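Long-range contacts in internalin C2 (Listeria monocytogenes serotype 4b str. F2365, PDB 4FHO), which is probably a surface protein of the internalin family, using a curved leucine-rich repeat domain to recognise a partner during adhesion to or invasion of host cells: residues 47-52 and 69-74; 92-97 and 114-119; 136-141 and 158-163. All blocks are in the same frame, centred on the assembly; numbering follows the deposited sequence.

Interaction 1. Residues 47-52 and 69-74; sequences DGIATL and NNLIGL
Asp47, Leu52 and Asn70 give up the most surface where residues 47-52 meet 69-74. Asp47 is held at two points. Its OD1, through the syn lone pair, accepts ND2 of Asn69 at 2.7 Å, in the plane of that amide, although carboxylate and amide are turned 47° apart. Its backbone O takes ND2 of Asn70 at 2.9 Å, a bond also in the plane of the donating amide, and OD1 of the same Asn70 accepts from Lys92 of the next coil. Further along, the Ala50 carbonyl takes two N-H groups at once, Ile72 N at 2.7 Å and Gly73 N at 3.2 Å from Ala50 O. Gly73 O then receives Leu52 N at 3.0 Å. Leu52 points into the core by its place in the strand, and its CB touches both Leu71 CD1 and Leu74 CD1, the latter at 3.9 Å. Leu52 also touches Leu24 and Ala27 of helix 22-31, on which Ile49 packs as well. Parallel strands 51-53 and 73-75, one turn of chain apart with leucines directed into the core, are the first rungs of a leucine-rich repeat solenoid, here at its capped end.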
ATOM      1  N   ASP A  47     -20.090 -11.696   1.255  1.00 73.33           N
ATOM      2  CA  ASP A  47     -19.010 -12.708   1.156  1.00 73.48           C
ATOM      3  C   ASP A  47     -18.567 -13.038  -0.287  1.00 77.32           C
ATOM      4  O   ASP A  47     -17.454 -13.539  -0.474  1.00 72.09           O
ATOM      5  CB  ASP A  47     -19.369 -13.998   1.937  1.00 80.73           C
ATOM      6  CG  ASP A  47     -19.248 -13.841   3.468  1.00 83.92           C
ATOM      7  OD1 ASP A  47     -18.532 -12.951   3.968  1.00 92.01           O
ATOM      8  OD2 ASP A  47     -19.871 -14.629   4.196  1.00 87.08           O
ATOM      9  N   GLY A  48     -19.415 -12.748  -1.287  1.00 73.38           N
ATOM     10  CA  GLY A  48     -19.065 -12.886  -2.707  1.00 71.76           C
ATOM     11  C   GLY A  48     -18.327 -11.713  -3.357  1.00 69.25           C
ATOM     12  O   GLY A  48     -17.988 -11.806  -4.530  1.00 70.97           O
ATOM     13  N   ILE A  49     -18.074 -10.619  -2.622  1.00 63.73           N
ATOM     14  CA  ILE A  49     -17.298  -9.477  -3.155  1.00 65.21           C
ATOM     15  C   ILE A  49     -15.805  -9.786  -3.020  1.00 65.56           C
ATOM     16  O   ILE A  49     -15.266  -9.799  -1.912  1.00 63.12           O
ATOM     17  CB  ILE A  49     -17.634  -8.131  -2.459  1.00 60.43           C
ATOM     18  CG1 ILE A  49     -19.131  -7.828  -2.577  1.00 65.32           C
ATOM     19  CG2 ILE A  49     -16.819  -6.987  -3.084  1.00 56.56           C
ATOM     20  CD1 ILE A  49     -19.577  -6.550  -1.907  1.00 61.73           C
ATOM     21  N   ALA A  50     -15.143 -10.021  -4.153  1.00 65.69           N
ATOM     22  CA  ALA A  50     -13.704 -10.281  -4.196  1.00 65.40           C
ATOM     23  C   ALA A  50     -12.894  -8.988  -4.312  1.00 67.00           C
ATOM     24  O   ALA A  50     -11.857  -8.865  -3.678  1.00 65.40           O
ATOM     25  CB  ALA A  50     -13.374 -11.236  -5.337  1.00 71.30           C
ATOM     26  N   THR A  51     -13.366  -8.048  -5.135  1.00 63.11           N
ATOM     27  CA  THR A  51     -12.709  -6.767  -5.387  1.00 66.27           C
ATOM     28  C   THR A  51     -13.715  -5.625  -5.295  1.00 63.07           C
ATOM     29  O   THR A  51     -14.883  -5.784  -5.678  1.00 62.60           O
ATOM     30  CB  THR A  51     -12.033  -6.729  -6.779  1.00 71.99           C
ATOM     31  OG1 THR A  51     -13.002  -6.978  -7.798  1.00 86.77           O
ATOM     32  CG2 THR A  51     -10.943  -7.785  -6.885  1.00 72.99           C
ATOM     33  N   LEU A  52     -13.257  -4.491  -4.766  1.00 62.29           N
ATOM     34  CA  LEU A  52     -14.081  -3.287  -4.600  1.00 64.65           C
ATOM     35  C   LEU A  52     -13.233  -2.076  -5.015  1.00 60.87           C
ATOM     36  O   LEU A  52     -12.088  -1.936  -4.550  1.00 55.58           O
ATOM     37  CB  LEU A  52     -14.572  -3.177  -3.150  1.00 59.93           C
ATOM     38  CG  LEU A  52     -15.745  -2.244  -2.819  1.00 65.31           C
ATOM     39  CD1 LEU A  52     -17.013  -2.642  -3.567  1.00 64.01           C
ATOM     40  CD2 LEU A  52     -16.016  -2.226  -1.324  1.00 57.73           C
ATOM     41  N   ASN A  69     -15.637 -10.251   4.189  1.00 72.70           N
ATOM     42  CA  ASN A  69     -14.659 -11.243   4.704  1.00 73.91           C
ATOM     43  C   ASN A  69     -13.660 -11.731   3.650  1.00 74.54           C
ATOM     44  O   ASN A  69     -12.471 -11.825   3.932  1.00 73.16           O
ATOM     45  CB  ASN A  69     -15.349 -12.465   5.330  1.00 84.64           C
ATOM     46  CG  ASN A  69     -16.183 -12.115   6.539  1.00 80.39           C
ATOM     47  OD1 ASN A  69     -15.670 -11.623   7.551  1.00 74.73           O
ATOM     48  ND2 ASN A  69     -17.481 -12.357   6.438  1.00 77.68           N
ATOM     49  N   ASN A  70     -14.154 -12.003   2.439  1.00 64.52           N
ATOM     50  CA  ASN A  70     -13.352 -12.570   1.352  1.00 66.91           C
ATOM     51  C   ASN A  70     -12.811 -11.523   0.362  1.00 69.12           C
ATOM     52  O   ASN A  70     -12.407 -11.893  -0.744  1.00 69.60           O
ATOM     53  CB  ASN A  70     -14.173 -13.649   0.614  1.00 71.08           C
ATOM     54  CG  ASN A  70     -14.656 -14.747   1.551  1.00 72.16           C
ATOM     55  OD1 ASN A  70     -13.926 -15.166   2.444  1.00 75.95           O
ATOM     56  ND2 ASN A  70     -15.895 -15.194   1.366  1.00 70.20           N
ATOM     57  N   LEU A  71     -12.781 -10.242   0.771  1.00 62.35           N
ATOM     58  CA  LEU A  71     -12.223  -9.150  -0.052  1.00 58.63           C
ATOM     59  C   LEU A  71     -10.727  -9.429  -0.293  1.00 59.09           C
ATOM     60  O   LEU A  71      -9.997  -9.763   0.647  1.00 61.84           O
ATOM     61  CB  LEU A  71     -12.400  -7.797   0.636  1.00 55.13           C
ATOM     62  CG  LEU A  71     -12.121  -6.531  -0.198  1.00 57.16           C
ATOM     63  CD1 LEU A  71     -13.114  -6.387  -1.336  1.00 55.02           C
ATOM     64  CD2 LEU A  71     -12.160  -5.323   0.720  1.00 58.65           C
ATOM     65  N   ILE A  72     -10.331  -9.352  -1.559  1.00 62.25           N
ATOM     66  CA  ILE A  72      -8.972  -9.605  -2.055  1.00 62.85           C
ATOM     67  C   ILE A  72      -8.286  -8.301  -2.505  1.00 60.00           C
ATOM     68  O   ILE A  72      -7.116  -8.100  -2.202  1.00 58.41           O
ATOM     69  CB  ILE A  72      -9.006 -10.639  -3.216  1.00 69.16           C
ATOM     70  CG1 ILE A  72      -9.312 -12.040  -2.671  1.00 69.60           C
ATOM     71  CG2 ILE A  72      -7.689 -10.706  -3.978  1.00 74.80           C
ATOM     72  CD1 ILE A  72      -9.640 -13.060  -3.742  1.00 75.40           C
ATOM     73  N   GLY A  73      -9.010  -7.446  -3.225  1.00 59.53           N
ATOM     74  CA  GLY A  73      -8.484  -6.175  -3.756  1.00 61.62           C
ATOM     75  C   GLY A  73      -9.349  -4.998  -3.340  1.00 60.44           C
ATOM     76  O   GLY A  73     -10.570  -5.058  -3.474  1.00 62.29           O
ATOM     77  N   LEU A  74      -8.726  -3.938  -2.828  1.00 58.08           N
ATOM     78  CA  LEU A  74      -9.426  -2.719  -2.438  1.00 56.64           C
ATOM     79  C   LEU A  74      -8.723  -1.518  -3.072  1.00 57.14           C
ATOM     80  O   LEU A  74      -7.564  -1.256  -2.782  1.00 57.73           O
ATOM     81  CB  LEU A  74      -9.488  -2.610  -0.897  1.00 58.76           C
ATOM     82  CG  LEU A  74     -10.391  -1.532  -0.291  1.00 57.61           C
ATOM     83  CD1 LEU A  74     -11.840  -1.589  -0.793  1.00 50.98           C
ATOM     84  CD2 LEU A  74     -10.343  -1.641   1.220  1.00 53.59           C
TER

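Interaction 2. Residues 92-97 and 114-119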
ATOM      1  N   LYS A  92      -7.907 -11.891   3.977  1.00 68.51           N
ATOM      2  CA  LYS A  92      -7.620 -12.295   2.581  1.00 67.13           C
ATOM      3  C   LYS A  92      -7.273 -11.146   1.599  1.00 65.86           C
ATOM      4  O   LYS A  92      -7.055 -11.411   0.419  1.00 66.83           O
ATOM      5  CB  LYS A  92      -8.813 -13.094   2.035  1.00 70.93           C
ATOM      6  CG  LYS A  92      -9.028 -14.399   2.784  1.00 83.29           C
ATOM      7  CD  LYS A  92     -10.167 -15.216   2.204  1.00 91.30           C
ATOM      8  CE  LYS A  92     -10.531 -16.373   3.119  1.00101.74           C
ATOM      9  NZ  LYS A  92     -11.886 -16.872   2.763  1.00101.77           N
ATOM     10  N   ILE A  93      -7.207  -9.897   2.084  1.00 66.31           N
ATOM     11  CA  ILE A  93      -6.826  -8.738   1.248  1.00 67.31           C
ATOM     12  C   ILE A  93      -5.354  -8.892   0.825  1.00 68.87           C
ATOM     13  O   ILE A  93      -4.498  -9.114   1.681  1.00 64.42           O
ATOM     14  CB  ILE A  93      -7.131  -7.376   1.947  1.00 63.82           C
ATOM     15  CG1 ILE A  93      -6.817  -6.185   1.024  1.00 65.29           C
ATOM     16  CG2 ILE A  93      -6.361  -7.204   3.242  1.00 64.24           C
ATOM     17  CD1 ILE A  93      -7.456  -4.885   1.474  1.00 64.99           C
ATOM     18  N   THR A  94      -5.102  -8.897  -0.491  1.00 61.12           N
ATOM     19  CA  THR A  94      -3.726  -8.936  -1.062  1.00 63.68           C
ATOM     20  C   THR A  94      -3.284  -7.634  -1.766  1.00 62.61           C
ATOM     21  O   THR A  94      -2.093  -7.424  -1.944  1.00 66.89           O
ATOM     22  CB  THR A  94      -3.534 -10.117  -2.045  1.00 66.65           C
ATOM     23  OG1 THR A  94      -4.372  -9.962  -3.189  1.00 66.24           O
ATOM     24  CG2 THR A  94      -3.847 -11.451  -1.373  1.00 74.59           C
ATOM     25  N   GLU A  95      -4.257  -6.817  -2.178  1.00 60.53           N
ATOM     26  CA  GLU A  95      -4.034  -5.574  -2.908  0.50 57.78           C
ATOM     27  C   GLU A  95      -4.795  -4.474  -2.184  1.00 52.71           C
ATOM     28  O   GLU A  95      -6.025  -4.521  -2.102  1.00 58.28           O
ATOM     29  CB  GLU A  95      -4.514  -5.725  -4.357  0.50 62.55           C
ATOM     30  CG  GLU A  95      -4.378  -4.469  -5.212  0.50 66.34           C
ATOM     31  CD  GLU A  95      -5.714  -3.897  -5.686  0.50 84.88           C
ATOM     32  OE1 GLU A  95      -6.240  -4.351  -6.736  0.50 75.48           O
ATOM     33  OE2 GLU A  95      -6.227  -2.965  -5.026  0.50 88.36           O
ATOM     34  N   LEU A  96      -4.062  -3.503  -1.639  1.00 53.82           N
ATOM     35  CA  LEU A  96      -4.656  -2.344  -0.948  1.00 55.73           C
ATOM     36  C   LEU A  96      -4.086  -1.041  -1.533  1.00 52.44           C
ATOM     37  O   LEU A  96      -2.898  -0.792  -1.415  1.00 53.75           O
ATOM     38  CB  LEU A  96      -4.385  -2.438   0.552  1.00 53.90           C
ATOM     39  CG  LEU A  96      -4.978  -1.377   1.465  1.00 58.58           C
ATOM     40  CD1 LEU A  96      -6.493  -1.223   1.303  1.00 54.37           C
ATOM     41  CD2 LEU A  96      -4.596  -1.747   2.890  1.00 59.45           C
ATOM     42  N   GLU A  97      -4.942  -0.250  -2.181  1.00 50.62           N
ATOM     43  CA  GLU A  97      -4.542   1.005  -2.835  1.00 53.52           C
ATOM     44  C   GLU A  97      -5.226   2.154  -2.118  1.00 54.49           C
ATOM     45  O   GLU A  97      -6.437   2.343  -2.240  1.00 54.47           O
ATOM     46  CB  GLU A  97      -4.904   1.000  -4.322  1.00 55.12           C
ATOM     47  CG  GLU A  97      -4.149  -0.062  -5.132  1.00 70.13           C
ATOM     48  CD  GLU A  97      -4.592  -0.139  -6.601  1.00 82.62           C
ATOM     49  OE1 GLU A  97      -4.956   0.900  -7.198  1.00 84.58           O
ATOM     50  OE2 GLU A  97      -4.572  -1.248  -7.168  1.00 77.34           O
ATOM     51  N   SER A 114      -1.646 -10.825   5.016  1.00 76.80           N
ATOM     52  CA  SER A 114      -1.911 -11.264   3.628  1.00 70.35           C
ATOM     53  C   SER A 114      -1.534 -10.277   2.504  1.00 67.47           C
ATOM     54  O   SER A 114      -1.476 -10.703   1.336  1.00 71.32           O
ATOM     55  CB  SER A 114      -3.384 -11.679   3.468  1.00 70.44           C
ATOM     56  OG  SER A 114      -4.280 -10.623   3.779  1.00 65.87           O
ATOM     57  N   ILE A 115      -1.285  -8.994   2.827  1.00 64.50           N
ATOM     58  CA  ILE A 115      -1.041  -7.954   1.786  1.00 65.46           C
ATOM     59  C   ILE A 115       0.239  -8.204   0.963  1.00 67.90           C
ATOM     60  O   ILE A 115       1.334  -8.350   1.526  1.00 61.43           O
ATOM     61  CB  ILE A 115      -1.031  -6.513   2.350  1.00 65.60           C
ATOM     62  CG1 ILE A 115      -2.409  -6.139   2.898  1.00 76.25           C
ATOM     63  CG2 ILE A 115      -0.703  -5.493   1.263  1.00 65.06           C
ATOM     64  CD1 ILE A 115      -2.466  -4.753   3.520  1.00 73.55           C
ATOM     65  N   LYS A 116       0.069  -8.283  -0.360  1.00 63.92           N
ATOM     66  CA  LYS A 116       1.172  -8.407  -1.335  1.00 66.22           C
ATOM     67  C   LYS A 116       1.504  -7.076  -2.032  1.00 59.41           C
ATOM     68  O   LYS A 116       2.666  -6.822  -2.302  1.00 64.33           O
ATOM     69  CB  LYS A 116       0.836  -9.441  -2.410  1.00 67.70           C
ATOM     70  CG  LYS A 116       0.836 -10.883  -1.917  1.00 77.28           C
ATOM     71  CD  LYS A 116       0.087 -11.788  -2.893  1.00 83.63           C
ATOM     72  CE  LYS A 116       0.759 -13.119  -3.149  1.00 92.58           C
ATOM     73  NZ  LYS A 116       0.127 -13.737  -4.346  1.00 92.49           N
ATOM     74  N   THR A 117       0.496  -6.267  -2.331  1.00 59.06           N
ATOM     75  CA  THR A 117       0.682  -4.962  -3.014  1.00 59.05           C
ATOM     76  C   THR A 117       0.037  -3.882  -2.157  1.00 61.46           C
ATOM     77  O   THR A 117      -1.155  -3.979  -1.832  1.00 55.13           O
ATOM     78  CB  THR A 117       0.074  -4.994  -4.427  1.00 62.43           C
ATOM     79  OG1 THR A 117       0.753  -5.977  -5.225  1.00 67.66           O
ATOM     80  CG2 THR A 117       0.119  -3.600  -5.142  1.00 55.67           C
ATOM     81  N   LEU A 118       0.829  -2.875  -1.778  1.00 52.86           N
ATOM     82  CA  LEU A 118       0.374  -1.790  -0.919  1.00 56.42           C
ATOM     83  C   LEU A 118       0.778  -0.443  -1.505  1.00 51.12           C
ATOM     84  O   LEU A 118       1.960  -0.219  -1.747  1.00 56.76           O
ATOM     85  CB  LEU A 118       0.976  -1.956   0.479  1.00 57.97           C
ATOM     86  CG  LEU A 118       0.634  -0.926   1.544  1.00 56.33           C
ATOM     87  CD1 LEU A 118      -0.875  -0.807   1.655  1.00 51.82           C
ATOM     88  CD2 LEU A 118       1.235  -1.334   2.890  1.00 50.22           C
ATOM     89  N   ASP A 119      -0.193   0.424  -1.757  1.00 51.11           N
ATOM     90  CA  ASP A 119       0.073   1.779  -2.274  1.00 49.37           C
ATOM     91  C   ASP A 119      -0.317   2.831  -1.241  1.00 51.34           C
ATOM     92  O   ASP A 119      -1.510   3.086  -1.020  1.00 50.09           O
ATOM     93  CB  ASP A 119      -0.645   2.012  -3.597  1.00 49.37           C
ATOM     94  CG  ASP A 119      -0.236   3.314  -4.292  1.00 58.12           C
ATOM     95  OD1 ASP A 119       0.464   4.186  -3.723  1.00 54.08           O
ATOM     96  OD2 ASP A 119      -0.639   3.472  -5.449  1.00 57.41           O
TER
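Leu96, Ile115 and Leu118 form the tight side of the contact between residues 92-97 and 114-119. Leu96 CD2 lies 3.7 Å from Ile115 CD1, the two branches meeting at a slant, while Leu96 and Leu118 run side by side, with Leu96 CB 4.0 Å from Leu118 CD1. Ile93 and Ile115 extend the apolar layer, which Leu74 continues on one side and Leu137 and Leu140 on the other. Between the strands, Leu96 N donates to Thr117 O at 3.0 Å with an almost straight bond (171°), and Asp119 N returns the link to Leu96 O at 3.0 Å. This is the parallel ladder of a leucine-rich repeat, each coil contributing one short strand and pointing its leucine into the core. At the entry to the strands, Thr94 O accepts Lys116 N, at 2.8 Å, and Thr117 N. Ser114 points toward 92-97, and chi1 59° sets OG between its own N and carbonyl carbon, where it donates to Ile93 O at 2.6 Å. The other face is looser. Glu97 and Asp119 pair across the strands there, Glu97 OE1 5.3 Å from Asp119 OD2, and Asp119 OD1 turns to Thr121. In the loop before the strand, Lys92 NZ bonds Asn70 OD1.

Interaction 3. Residues 136-141 and 158-163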
ATOM      1  N   ASN A 136       4.563 -10.790   3.556  1.00 70.91           N
ATOM      2  CA  ASN A 136       4.224 -11.148   2.163  1.00 68.90           C
ATOM      3  C   ASN A 136       4.271  -9.998   1.146  1.00 68.67           C
ATOM      4  O   ASN A 136       3.980 -10.226  -0.019  1.00 69.18           O
ATOM      5  CB  ASN A 136       2.863 -11.866   2.120  1.00 66.81           C
ATOM      6  CG  ASN A 136       2.903 -13.215   2.816  1.00 71.62           C
ATOM      7  OD1 ASN A 136       3.753 -14.049   2.530  1.00 80.60           O
ATOM      8  ND2 ASN A 136       1.978 -13.427   3.737  1.00 80.51           N
ATOM      9  N   LEU A 137       4.680  -8.800   1.568  1.00 63.89           N
ATOM     10  CA  LEU A 137       4.649  -7.609   0.699  1.00 63.30           C
ATOM     11  C   LEU A 137       5.683  -7.775  -0.440  1.00 65.89           C
ATOM     12  O   LEU A 137       6.851  -8.131  -0.201  1.00 64.25           O
ATOM     13  CB  LEU A 137       4.889  -6.340   1.529  1.00 62.72           C
ATOM     14  CG  LEU A 137       4.434  -4.913   1.235  1.00 71.16           C
ATOM     15  CD1 LEU A 137       3.001  -4.810   0.721  1.00 67.81           C
ATOM     16  CD2 LEU A 137       4.608  -4.133   2.537  1.00 69.21           C
ATOM     17  N   GLN A 138       5.197  -7.611  -1.670  1.00 68.45           N
ATOM     18  CA  GLN A 138       5.984  -7.715  -2.906  1.00 67.85           C
ATOM     19  C   GLN A 138       6.175  -6.357  -3.592  1.00 62.90           C
ATOM     20  O   GLN A 138       7.243  -6.104  -4.139  1.00 62.05           O
ATOM     21  CB  GLN A 138       5.306  -8.687  -3.888  1.00 72.38           C
ATOM     22  CG  GLN A 138       5.317 -10.134  -3.433  1.00 80.84           C
ATOM     23  CD  GLN A 138       4.674 -11.104  -4.416  1.00 79.39           C
ATOM     24  OE1 GLN A 138       3.985 -10.713  -5.346  1.00 85.77           O
ATOM     25  NE2 GLN A 138       4.906 -12.385  -4.201  1.00 81.40           N
ATOM     26  N   VAL A 139       5.130  -5.523  -3.575  1.00 60.11           N
ATOM     27  CA  VAL A 139       5.085  -4.209  -4.216  1.00 54.77           C
ATOM     28  C   VAL A 139       4.672  -3.176  -3.152  1.00 64.35           C
ATOM     29  O   VAL A 139       3.591  -3.282  -2.540  1.00 58.53           O
ATOM     30  CB  VAL A 139       4.112  -4.238  -5.418  1.00 57.87           C
ATOM     31  CG1 VAL A 139       4.041  -2.882  -6.136  1.00 53.16           C
ATOM     32  CG2 VAL A 139       4.540  -5.321  -6.416  1.00 64.27           C
ATOM     33  N   LEU A 140       5.537  -2.190  -2.925  1.00 55.71           N
ATOM     34  CA  LEU A 140       5.285  -1.149  -1.949  1.00 55.97           C
ATOM     35  C   LEU A 140       5.546   0.222  -2.547  1.00 52.97           C
ATOM     36  O   LEU A 140       6.651   0.477  -3.009  1.00 54.66           O
ATOM     37  CB  LEU A 140       6.143  -1.383  -0.703  1.00 52.98           C
ATOM     38  CG  LEU A 140       5.941  -0.406   0.462  1.00 61.83           C
ATOM     39  CD1 LEU A 140       4.471  -0.293   0.910  1.00 54.17           C
ATOM     40  CD2 LEU A 140       6.832  -0.790   1.642  1.00 59.85           C
ATOM     41  N   TYR A 141       4.524   1.085  -2.547  1.00 48.11           N
ATOM     42  CA  TYR A 141       4.682   2.497  -2.917  1.00 53.06           C
ATOM     43  C   TYR A 141       4.584   3.374  -1.673  1.00 54.63           C
ATOM     44  O   TYR A 141       3.536   3.434  -1.036  1.00 52.96           O
ATOM     45  CB  TYR A 141       3.625   2.947  -3.928  1.00 52.86           C
ATOM     46  CG  TYR A 141       3.448   2.103  -5.167  1.00 49.43           C
ATOM     47  CD1 TYR A 141       2.616   0.976  -5.162  1.00 59.52           C
ATOM     48  CD2 TYR A 141       4.060   2.459  -6.383  1.00 59.99           C
ATOM     49  CE1 TYR A 141       2.424   0.205  -6.326  1.00 53.56           C
ATOM     50  CE2 TYR A 141       3.885   1.688  -7.543  1.00 60.43           C
ATOM     51  CZ  TYR A 141       3.063   0.570  -7.509  1.00 59.78           C
ATOM     52  OH  TYR A 141       2.870  -0.186  -8.636  1.00 64.53           O
ATOM     53  N   ASN A 158      10.350 -10.469   0.722  1.00 79.67           N
ATOM     54  CA  ASN A 158       9.644 -10.714  -0.562  1.00 74.13           C
ATOM     55  C   ASN A 158       9.494  -9.496  -1.496  1.00 72.33           C
ATOM     56  O   ASN A 158       8.917  -9.632  -2.580  1.00 75.39           O
ATOM     57  CB  ASN A 158       8.287 -11.390  -0.298  1.00 72.80           C
ATOM     58  CG  ASN A 158       8.443 -12.788   0.298  1.00 80.99           C
ATOM     59  OD1 ASN A 158       9.137 -13.631  -0.263  1.00 80.74           O
ATOM     60  ND2 ASN A 158       7.793 -13.035   1.427  1.00 88.54           N
ATOM     61  N   LEU A 159      10.025  -8.333  -1.105  1.00 71.81           N
ATOM     62  CA  LEU A 159       9.850  -7.100  -1.893  1.00 68.22           C
ATOM     63  C   LEU A 159      10.589  -7.196  -3.242  1.00 66.71           C
ATOM     64  O   LEU A 159      11.786  -7.476  -3.272  1.00 72.60           O
ATOM     65  CB  LEU A 159      10.303  -5.844  -1.120  1.00 65.93           C
ATOM     66  CG  LEU A 159       9.331  -5.235  -0.090  1.00 69.73           C
ATOM     67  CD1 LEU A 159       9.995  -4.143   0.730  1.00 65.98           C
ATOM     68  CD2 LEU A 159       8.073  -4.695  -0.743  1.00 61.39           C
ATOM     69  N   GLN A 160       9.839  -7.021  -4.330  1.00 72.56           N
ATOM     70  CA  GLN A 160      10.358  -6.917  -5.708  1.00 67.19           C
ATOM     71  C   GLN A 160      10.402  -5.469  -6.213  1.00 66.54           C
ATOM     72  O   GLN A 160      11.274  -5.121  -7.010  1.00 69.52           O
ATOM     73  CB  GLN A 160       9.470  -7.728  -6.664  1.00 72.17           C
ATOM     74  CG  GLN A 160       9.426  -9.226  -6.355  1.00 82.99           C
ATOM     75  CD  GLN A 160       8.518 -10.002  -7.296  1.00 96.25           C
ATOM     76  OE1 GLN A 160       8.428  -9.699  -8.487  1.00102.77           O
ATOM     77  NE2 GLN A 160       7.837 -11.010  -6.763  1.00 94.88           N
ATOM     78  N   TYR A 161       9.444  -4.651  -5.783  1.00 62.35           N
ATOM     79  CA  TYR A 161       9.281  -3.256  -6.244  1.00 61.43           C
ATOM     80  C   TYR A 161       9.116  -2.366  -5.031  1.00 62.97           C
ATOM     81  O   TYR A 161       8.161  -2.545  -4.267  1.00 61.38           O
ATOM     82  CB  TYR A 161       8.061  -3.163  -7.156  1.00 65.59           C
ATOM     83  CG  TYR A 161       7.852  -1.829  -7.843  1.00 55.19           C
ATOM     84  CD1 TYR A 161       7.298  -0.750  -7.151  1.00 63.71           C
ATOM     85  CD2 TYR A 161       8.163  -1.649  -9.195  1.00 65.56           C
ATOM     86  CE1 TYR A 161       7.092   0.477  -7.770  1.00 63.58           C
ATOM     87  CE2 TYR A 161       7.943  -0.418  -9.827  1.00 62.99           C
ATOM     88  CZ  TYR A 161       7.412   0.639  -9.099  1.00 63.63           C
ATOM     89  OH  TYR A 161       7.181   1.868  -9.669  1.00 67.02           O
ATOM     90  N   LEU A 162      10.036  -1.414  -4.857  1.00 60.82           N
ATOM     91  CA  LEU A 162       9.973  -0.432  -3.766  1.00 61.32           C
ATOM     92  C   LEU A 162      10.096   0.966  -4.350  1.00 60.34           C
ATOM     93  O   LEU A 162      11.091   1.278  -4.991  1.00 67.12           O
ATOM     94  CB  LEU A 162      11.077  -0.664  -2.731  1.00 60.72           C
ATOM     95  CG  LEU A 162      11.185   0.301  -1.531  1.00 62.27           C
ATOM     96  CD1 LEU A 162       9.875   0.399  -0.740  1.00 61.17           C
ATOM     97  CD2 LEU A 162      12.329  -0.073  -0.597  1.00 58.27           C
ATOM     98  N   SER A 163       9.101   1.811  -4.080  1.00 57.06           N
ATOM     99  CA  SER A 163       9.097   3.183  -4.521  1.00 52.24           C
ATOM    100  C   SER A 163       9.034   4.085  -3.291  1.00 57.33           C
ATOM    101  O   SER A 163       8.055   4.053  -2.554  1.00 53.05           O
ATOM    102  CB  SER A 163       7.903   3.385  -5.446  1.00 62.69           C
ATOM    103  OG  SER A 163       8.020   4.577  -6.146  1.00 61.47           O
TER
HETATM  104  O   HOH W   1       8.063  -8.915   2.167  1.00 64.34           O
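Different first torsions bring the rings of Tyr141 and Tyr161 together: Tyr141 has CG beside its backbone N (chi1 -51°), whereas Tyr161 has CG anti to its own N (chi1 -173°). Because the two residues are two places out of register on neighbouring strands, Tyr161 leans forward and across, while Tyr141 leans back along its own strand, and the rings meet. CE2 of Tyr141 comes within 3.4 Å of CE1 of Tyr161, and the ring planes are inclined at 52°, with centroids 5.2 Å apart. Val139 touches the near part of the Tyr161 ring with CG1, 4.0 Å from CD1, while Thr183 and Arg185 of the following strand lie against Tyr161 from the next coil. A bound sulfate, probably from the crystallisation liquor, sits about 5 Å from the Tyr161 side chain.

Beneath the rings runs the parallel ladder of the leucine-rich repeat solenoid, its tyrosines on the exposed, concave face of the sheet and Leu140 and Leu162 turned into the core. Leu140 N donates to Tyr161 O, and Ser163 N to Leu140 O, both bonds 3.0 Å long. In the core CB of Leu140 rests on Leu159 CD2 at 3.8 Å, while CD2 of Leu140 lies beside CD1 of Leu162.

Where the coils enter the strands, Gln138 O is gripped by Gln160 N at 2.8 Å, in the carbonyl plane on a lone pair, and by Tyr161 N more nearly head-on. One residue earlier Leu137 O finds no well-directed N-H across the gap, and a water bridges instead, donating to it at 2.8 Å and accepting from Asn158 N. Asn158 anchors its amide to other groups, ND2 to Ser135 O and OD1 to Lys180 NZ, and Asn136 ND2 likewise reaches back to Gln113 O.

The three contacts follow one another along a single parallel sheet, each joining two successive coils. Interactions 1 and 2 meet through Ile72 O and Thr94 N, and interactions 2 and 3 through Lys116 O and Gln138 N; interactions 1 and 3 do not touch, their centres about 21 Å apart. All three combine a buried leucine layer with a more open opposite face, which differs: Thr51 and Gly73 in interaction 1, mainly acidic residues with Thr117 in interaction 2, tyrosines with Val139 and Ser163 in interaction 3. The approach to the strands varies too, with two asparagine amides donating to Asp47 in interaction 1, a serine hydroxyl in 92-97/114-119, and a water in 136-141/158-163.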